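Local coordinates for macrophage receptor MARCO (Mus musculus, PDB 2OY3), which probably recognises polyanionic and bacterial ligands at the macrophage surface through its scavenger receptor cysteine-rich domain, at residues A[64-69]-A[84-89]. Residues are numbered along the deposited sequence; the frame is centred on the assembly and turned at random.
Sequences IWLDNV and NSWGNH. With MG (magnesium ion), chain C.
Trp65 O is approached by two successive residues of one turn. Gly87 N gives it a short, straight hydrogen bond of 2.7 Å, coming in above the carbonyl plane. The CA of Trp86 adds a CA-H...O contact at 3.3 Å. Both donors sit in the type II turn from Ser85 to Asn88, where Gly87 takes a positive phi of 66°. Gly87 CA lies at the edge of the Trp65 indole, near its plane.

Two CH-pi contacts follow, one from each neighbour of Trp65. Leu66 runs alongside Trp86 and sets CD2 over its six-membered ring, toward the rim, 3.8 Å from the centroid. Trp65 CB meets the edge of the same indole, and Tyr22 stacks on it. Ile64 CB stands over the centre of the His89 imidazole, 3.9 Å from the centroid. His89 CG sits between its backbone N and carbonyl carbon (chi1 68°), which turns the ring under Ile64; a hydrogen bond between ND1 and Cys91 N limits its rotation.

At the far end, Asn84 N donates a hydrogen bond of 3.2 Å to Asp67 O. Asn68 ND2 gives Asn84 OD1 another of 3.1 Å, from above that carbonyl plane. Val69 O binds a magnesium ion with Asp33 O, Asp38 OD2 and two waters.

Polar bonds and ring faces thus fix this SRCR-domain loop at several points to strand 64-66 and its link to the metal.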
ATOM      1  N   ILE A  64      -4.506  -9.519   4.480  1.00 16.72           N
ATOM      2  CA  ILE A  64      -3.288  -8.762   4.104  1.00 16.31           C
ATOM      3  C   ILE A  64      -2.901  -9.267   2.707  1.00 16.72           C
ATOM      4  O   ILE A  64      -2.605 -10.451   2.531  1.00 16.19           O
ATOM      5  CB  ILE A  64      -2.147  -8.948   5.134  1.00 16.48           C
ATOM      6  CG1 ILE A  64      -2.628  -8.467   6.516  1.00 16.63           C
ATOM      7  CG2 ILE A  64      -0.896  -8.172   4.720  1.00 16.96           C
ATOM      8  CD1 ILE A  64      -1.763  -8.858   7.678  1.00 16.49           C
ATOM      9  N   TRP A  65      -2.995  -8.400   1.701  1.00 16.12           N
ATOM     10  CA  TRP A  65      -2.883  -8.886   0.333  1.00 15.91           C
ATOM     11  C   TRP A  65      -1.482  -8.825  -0.209  1.00 16.38           C
ATOM     12  O   TRP A  65      -1.163  -9.607  -1.084  1.00 18.33           O
ATOM     13  CB  TRP A  65      -3.820  -8.144  -0.662  1.00 15.48           C
ATOM     14  CG  TRP A  65      -5.301  -8.499  -0.624  1.00 16.15           C
ATOM     15  CD1 TRP A  65      -6.348  -7.616  -0.748  1.00 15.23           C
ATOM     16  CD2 TRP A  65      -5.895  -9.803  -0.463  1.00 14.92           C
ATOM     17  NE1 TRP A  65      -7.552  -8.284  -0.682  1.00 16.02           N
ATOM     18  CE2 TRP A  65      -7.312  -9.624  -0.494  1.00 18.08           C
ATOM     19  CE3 TRP A  65      -5.374 -11.102  -0.286  1.00 17.67           C
ATOM     20  CZ2 TRP A  65      -8.221 -10.707  -0.368  1.00 16.38           C
ATOM     21  CZ3 TRP A  65      -6.274 -12.182  -0.121  1.00 17.23           C
ATOM     22  CH2 TRP A  65      -7.683 -11.976  -0.181  1.00 16.71           C
ATOM     23  N   LEU A  66      -0.696  -7.844   0.227  1.00 16.60           N
ATOM     24  CA  LEU A  66       0.644  -7.614  -0.323  1.00 17.09           C
ATOM     25  C   LEU A  66       1.674  -7.513   0.782  1.00 17.36           C
ATOM     26  O   LEU A  66       1.358  -7.119   1.911  1.00 17.34           O
ATOM     27  CB  LEU A  66       0.686  -6.339  -1.186  1.00 17.10           C
ATOM     28  CG  LEU A  66      -0.064  -6.421  -2.514  1.00 18.22           C
ATOM     29  CD1 LEU A  66      -0.155  -5.030  -3.114  1.00 17.34           C
ATOM     30  CD2 LEU A  66       0.600  -7.415  -3.456  1.00 17.82           C
ATOM     31  N   ASP A  67       2.918  -7.847   0.442  1.00 17.71           N
ATOM     32  CA  ASP A  67       4.040  -7.722   1.362  1.00 18.79           C
ATOM     33  C   ASP A  67       5.235  -7.523   0.459  1.00 19.49           C
ATOM     34  O   ASP A  67       5.201  -7.952  -0.708  1.00 18.98           O
ATOM     35  CB  ASP A  67       4.178  -9.018   2.177  1.00 19.03           C
ATOM     36  CG  ASP A  67       5.154  -8.890   3.352  1.00 22.06           C
ATOM     37  OD1 ASP A  67       5.571  -7.766   3.706  1.00 23.01           O
ATOM     38  OD2 ASP A  67       5.496  -9.940   3.935  1.00 24.64           O
ATOM     39  N   ASN A  68       6.266  -6.848   0.963  1.00 20.01           N
ATOM     40  CA  ASN A  68       7.513  -6.696   0.229  1.00 20.64           C
ATOM     41  C   ASN A  68       7.337  -6.072  -1.150  1.00 20.42           C
ATOM     42  O   ASN A  68       7.810  -6.631  -2.154  1.00 21.55           O
ATOM     43  CB  ASN A  68       8.223  -8.065   0.114  1.00 20.63           C
ATOM     44  CG  ASN A  68       8.550  -8.648   1.475  1.00 22.08           C
ATOM     45  OD1 ASN A  68       9.418  -8.144   2.188  1.00 22.76           O
ATOM     46  ND2 ASN A  68       7.822  -9.679   1.860  1.00 24.11           N
ATOM     47  N   VAL A  69       6.599  -4.966  -1.200  1.00 19.39           N
ATOM     48  CA  VAL A  69       6.398  -4.227  -2.442  1.00 18.99           C
ATOM     49  C   VAL A  69       7.712  -3.534  -2.849  1.00 19.83           C
ATOM     50  O   VAL A  69       8.376  -2.940  -2.017  1.00 19.61           O
ATOM     51  CB  VAL A  69       5.238  -3.192  -2.322  1.00 19.15           C
ATOM     52  CG1 VAL A  69       5.057  -2.435  -3.645  1.00 15.94           C
ATOM     53  CG2 VAL A  69       3.933  -3.882  -1.916  1.00 16.51           C
ATOM     54  N   ASN A  84       5.739  -9.395  -3.501  1.00 21.54           N
ATOM     55  CA  ASN A  84       5.384 -10.775  -3.170  1.00 21.74           C
ATOM     56  C   ASN A  84       4.095 -11.151  -3.886  1.00 21.32           C
ATOM     57  O   ASN A  84       3.269 -10.279  -4.189  1.00 19.64           O
ATOM     58  CB  ASN A  84       5.085 -10.932  -1.679  1.00 22.64           C
ATOM     59  CG  ASN A  84       6.312 -11.291  -0.827  1.00 26.27           C
ATOM     60  OD1 ASN A  84       6.148 -11.734   0.319  1.00 31.67           O
ATOM     61  ND2 ASN A  84       7.515 -11.079  -1.345  1.00 26.77           N
ATOM     62  N   SER A  85       3.904 -12.449  -4.107  1.00 21.05           N
ATOM     63  CA  SER A  85       2.631 -12.976  -4.627  1.00 21.70           C
ATOM     64  C   SER A  85       1.464 -12.541  -3.693  1.00 21.88           C
ATOM     65  O   SER A  85       1.656 -12.370  -2.483  1.00 21.82           O
ATOM     66  CB  SER A  85       2.678 -14.513  -4.733  1.00 21.69           C
ATOM     67  OG  SER A  85       3.768 -14.959  -5.553  1.00 21.02           O
ATOM     68  N   TRP A  86       0.282 -12.351  -4.265  1.00 22.09           N
ATOM     69  CA  TRP A  86      -0.894 -11.909  -3.495  1.00 22.33           C
ATOM     70  C   TRP A  86      -1.202 -12.847  -2.305  1.00 22.54           C
ATOM     71  O   TRP A  86      -1.156 -14.073  -2.449  1.00 23.45           O
ATOM     72  CB  TRP A  86      -2.093 -11.830  -4.428  1.00 21.97           C
ATOM     73  CG  TRP A  86      -1.979 -10.775  -5.519  1.00 22.66           C
ATOM     74  CD1 TRP A  86      -1.614 -10.976  -6.821  1.00 23.42           C
ATOM     75  CD2 TRP A  86      -2.243  -9.370  -5.391  1.00 21.45           C
ATOM     76  NE1 TRP A  86      -1.642  -9.784  -7.519  1.00 21.21           N
ATOM     77  CE2 TRP A  86      -2.020  -8.783  -6.667  1.00 21.52           C
ATOM     78  CE3 TRP A  86      -2.668  -8.550  -4.330  1.00 22.63           C
ATOM     79  CZ2 TRP A  86      -2.180  -7.419  -6.905  1.00 21.94           C
ATOM     80  CZ3 TRP A  86      -2.834  -7.183  -4.570  1.00 21.56           C
ATOM     81  CH2 TRP A  86      -2.583  -6.636  -5.854  1.00 23.22           C
ATOM     82  N   GLY A  87      -1.480 -12.261  -1.137  1.00 22.83           N
ATOM     83  CA  GLY A  87      -1.719 -13.005   0.107  1.00 22.03           C
ATOM     84  C   GLY A  87      -0.522 -13.772   0.683  1.00 22.12           C
ATOM     85  O   GLY A  87      -0.687 -14.563   1.607  1.00 21.53           O
ATOM     86  N   ASN A  88       0.684 -13.556   0.145  1.00 21.50           N
ATOM     87  CA  ASN A  88       1.899 -14.170   0.714  1.00 23.45           C
ATOM     88  C   ASN A  88       2.590 -13.174   1.655  1.00 22.94           C
ATOM     89  O   ASN A  88       3.138 -12.176   1.206  1.00 23.80           O
ATOM     90  CB  ASN A  88       2.857 -14.640  -0.398  1.00 24.15           C
ATOM     91  CG  ASN A  88       4.094 -15.341   0.139  1.00 27.25           C
ATOM     92  OD1 ASN A  88       4.071 -15.941   1.217  1.00 30.56           O
ATOM     93  ND2 ASN A  88       5.192 -15.262  -0.611  1.00 30.91           N
ATOM     94  N   HIS A  89       2.511 -13.407   2.958  1.00 22.68           N
ATOM     95  CA  HIS A  89       3.058 -12.456   3.928  1.00 22.41           C
ATOM     96  C   HIS A  89       3.338 -13.172   5.232  1.00 22.17           C
ATOM     97  O   HIS A  89       2.798 -14.260   5.478  1.00 22.21           O
ATOM     98  CB  HIS A  89       2.047 -11.340   4.222  1.00 23.05           C
ATOM     99  CG  HIS A  89       0.839 -11.823   4.964  1.00 24.52           C
ATOM    100  ND1 HIS A  89       0.775 -11.857   6.342  1.00 24.58           N
ATOM    101  CD2 HIS A  89      -0.327 -12.345   4.521  1.00 23.57           C
ATOM    102  CE1 HIS A  89      -0.386 -12.361   6.717  1.00 24.25           C
ATOM    103  NE2 HIS A  89      -1.077 -12.665   5.632  1.00 25.90           N
TER
HETATM  104 MG    MG C 202       9.893  -1.360  -1.383  1.00 32.17          MG
HETATM  105  O   HOH W   1      11.306  -2.873  -1.619  1.00 27.09           O
HETATM  106  O   HOH W   2      10.549  -0.104  -3.343  1.00 18.53           O